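Local structure of thiamine pyrophosphokinase (Candida albicans, 2G9Z) at residues Q23-P28 / D299-K304. The protein catalyses the transfer of a pyrophosphate group from ATP to thiamine, forming the cofactor thiamine diphosphate. Numbering follows the deposited sequence.
Sequences QVIEQP and DMRNWK. With VNP (3-[(4-amino-2-methylpyrimidin-5-yl)methyl]-5-(2-{[hydroxy(phosphonoamino)phosphoryl]oxy}ethyl)-4-methyl-1,3-thiazol-3-I um), chain N.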
# COMPACT_ATOMS: atom_id res chain seq x y z
N GLN A 23 -25.88 7.37 1.52
CA GLN A 23 -26.48 6.07 1.32
C GLN A 23 -25.58 4.98 0.74
O GLN A 23 -24.66 5.25 -0.03
CB GLN A 23 -27.71 6.22 0.41
CG GLN A 23 -28.84 7.05 1.03
CD GLN A 23 -29.92 7.44 0.03
OE1 GLN A 23 -31.10 7.50 0.37
NE2 GLN A 23 -29.52 7.72 -1.21
N VAL A 24 -25.86 3.75 1.15
CA VAL A 24 -25.16 2.56 0.65
C VAL A 24 -26.28 1.60 0.26
O VAL A 24 -27.10 1.20 1.10
CB VAL A 24 -24.27 1.90 1.73
CG1 VAL A 24 -23.71 0.58 1.19
CG2 VAL A 24 -23.12 2.83 2.10
N ILE A 25 -26.33 1.25 -1.01
CA ILE A 25 -27.37 0.36 -1.52
C ILE A 25 -26.84 -1.02 -1.87
O ILE A 25 -25.97 -1.16 -2.72
CB ILE A 25 -28.00 0.95 -2.80
CG1 ILE A 25 -28.53 2.36 -2.52
CG2 ILE A 25 -29.13 0.04 -3.30
CD1 ILE A 25 -28.88 3.13 -3.77
N GLU A 26 -27.35 -2.04 -1.20
CA GLU A 26 -26.93 -3.40 -1.50
C GLU A 26 -27.62 -3.80 -2.79
O GLU A 26 -28.85 -3.88 -2.86
CB GLU A 26 -27.30 -4.34 -0.35
CG GLU A 26 -26.34 -4.24 0.83
CD GLU A 26 -26.81 -5.01 2.05
OE1 GLU A 26 -27.53 -6.02 1.88
OE2 GLU A 26 -26.46 -4.61 3.18
N GLN A 27 -26.82 -4.03 -3.83
CA GLN A 27 -27.34 -4.40 -5.14
C GLN A 27 -27.28 -5.90 -5.36
O GLN A 27 -26.68 -6.63 -4.56
CB GLN A 27 -26.50 -3.71 -6.22
CG GLN A 27 -26.45 -2.22 -6.09
CD GLN A 27 -27.71 -1.55 -6.59
OE1 GLN A 27 -28.80 -2.12 -6.51
NE2 GLN A 27 -27.57 -0.34 -7.10
N PRO A 28 -27.93 -6.39 -6.42
CA PRO A 28 -27.88 -7.83 -6.68
C PRO A 28 -26.49 -8.09 -7.24
O PRO A 28 -25.78 -7.14 -7.62
CB PRO A 28 -28.99 -8.03 -7.72
CG PRO A 28 -29.08 -6.72 -8.39
CD PRO A 28 -28.95 -5.74 -7.26
N ASP A 299 -23.39 0.04 -3.70
CA ASP A 299 -23.41 1.32 -4.37
C ASP A 299 -23.57 2.45 -3.38
O ASP A 299 -24.30 2.34 -2.40
CB ASP A 299 -24.55 1.39 -5.41
CG ASP A 299 -24.11 0.90 -6.79
OD1 ASP A 299 -22.91 1.07 -7.12
OD2 ASP A 299 -24.96 0.37 -7.54
N MET A 300 -22.87 3.54 -3.65
CA MET A 300 -22.89 4.70 -2.78
C MET A 300 -23.63 5.86 -3.43
O MET A 300 -23.62 6.02 -4.65
CB MET A 300 -21.45 5.11 -2.45
CG MET A 300 -20.67 4.08 -1.63
SD MET A 300 -18.87 4.10 -1.92
CE MET A 300 -18.78 3.20 -3.45
N ARG A 301 -24.28 6.67 -2.60
CA ARG A 301 -24.98 7.85 -3.07
C ARG A 301 -24.63 8.94 -2.07
O ARG A 301 -24.89 8.79 -0.88
CB ARG A 301 -26.49 7.61 -3.12
CG ARG A 301 -26.91 6.48 -4.08
CD ARG A 301 -26.33 6.72 -5.47
NE ARG A 301 -26.18 5.48 -6.23
CZ ARG A 301 -27.19 4.76 -6.71
NH1 ARG A 301 -28.44 5.16 -6.51
NH2 ARG A 301 -26.94 3.64 -7.37
N ASN A 302 -24.01 10.01 -2.55
CA ASN A 302 -23.61 11.13 -1.70
C ASN A 302 -22.85 10.63 -0.47
O ASN A 302 -22.99 11.18 0.63
CB ASN A 302 -24.85 11.91 -1.27
CG ASN A 302 -25.60 12.49 -2.46
OD1 ASN A 302 -25.06 13.29 -3.22
ND2 ASN A 302 -26.85 12.08 -2.63
N TRP A 303 -22.04 9.60 -0.67
CA TRP A 303 -21.26 8.98 0.39
C TRP A 303 -19.89 9.65 0.52
O TRP A 303 -19.08 9.60 -0.42
CB TRP A 303 -21.09 7.49 0.07
CG TRP A 303 -20.76 6.62 1.23
CD1 TRP A 303 -21.60 6.24 2.23
CD2 TRP A 303 -19.51 5.98 1.49
NE1 TRP A 303 -20.95 5.39 3.09
CE2 TRP A 303 -19.66 5.22 2.66
CE3 TRP A 303 -18.26 5.98 0.84
CZ2 TRP A 303 -18.63 4.45 3.20
CZ3 TRP A 303 -17.23 5.22 1.37
CH2 TRP A 303 -17.42 4.47 2.54
N LYS A 304 -19.64 10.27 1.67
CA LYS A 304 -18.38 10.97 1.93
C LYS A 304 -17.29 10.03 2.42
O LYS A 304 -17.46 9.32 3.41
CB LYS A 304 -18.59 12.06 2.99
CG LYS A 304 -19.69 13.05 2.67
CD LYS A 304 -19.90 14.02 3.82
CE LYS A 304 -21.11 14.90 3.58
NZ LYS A 304 -21.40 15.77 4.76
O2G VNP N . -14.64 -10.47 1.76
PG VNP N . -13.09 -10.09 1.68
O3G VNP N . -12.80 -9.29 0.46
O1G VNP N . -12.29 -11.49 1.68
N3B VNP N . -12.68 -9.29 3.04
PB VNP N . -13.49 -9.77 4.36
O2B VNP N . -12.87 -9.14 5.54
O1B VNP N . -13.58 -11.25 4.33
O1 VNP N . -14.98 -9.18 4.15
C7 VNP N . -15.27 -7.78 4.03
C12 VNP N . -16.70 -7.60 4.56
C11 VNP N . -17.32 -6.21 4.42
C10 VNP N . -17.82 -5.83 3.02
CM4 VNP N . -18.34 -6.86 2.02
S1 VNP N . -16.29 -4.76 4.80
C9 VNP N . -17.13 -3.75 3.64
N5 VNP N . -17.74 -4.52 2.74
C7A VNP N . -18.23 -4.00 1.46
C5A VNP N . -18.61 -2.51 1.50
C6A VNP N . -17.89 -1.67 0.66
N1A VNP N . -18.20 -0.39 0.55
C2A VNP N . -19.21 0.13 1.26
CM2 VNP N . -19.57 1.61 1.08
N3A VNP N . -19.93 -0.63 2.09
C4A VNP N . -19.65 -1.94 2.23
N4A VNP N . -20.38 -2.67 3.06
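The amide of Q27 meets the carboxylate of D299 almost at a right angle, the two planes turned 88° apart. Q27 NE2 donates to D299 OD2 over 2.7 Å, with the acceptor close to the amide plane, and the bond arrives at the anti lone pair of that oxygen. Chi1 (-56°) sets Q27 CG beside the backbone N, against D299 OD2, and the bend at chi2 (-78°) then turns the amide onto that oxygen. G295 N provides a second grip on the same oxygen, while S293 OG and L296 N hold OD1, so both oxygens of the buried carboxylate have hydrogen-bond partners. On the same face of the sheet, I25 CD1 rests over one face of the R301 guanidinium, 3.4 Å from NH1 and offset toward its rim. R301 bends at chi2 to turn back along the strand, and its NE is hydrogen-bonded to S293 O. Further along, Q23 crosses the root of this arginine, NE2 lying 3.6 Å from R301 CB.

Apart from Q27, which lies just beyond the end of strand 23-26, these side chains project from a two-stranded antiparallel ribbon in which 23-26 pairs with 299-301. Q23 with R301 and I25 with D299 form hydrogen-bonded pairs flanking the non-hydrogen-bonded pair V24-M300. A G1 beta bulge at N302 and W303, opposite L291, follows the second strand.

The other face of the ribbon lines the pocket for the aminopyrimidine end of the bound analogue. V24 CG2 leans obliquely on the indole, 3.5 Å from W303 NE1. M300 CG and the ligand methyl CM2 lie over the same face of that indole, CM2 being 3.7 Å from W303 CZ2. V24 CG2 also touches CM2, at 3.9 Å, and Y152 of the second subunit packs against V24.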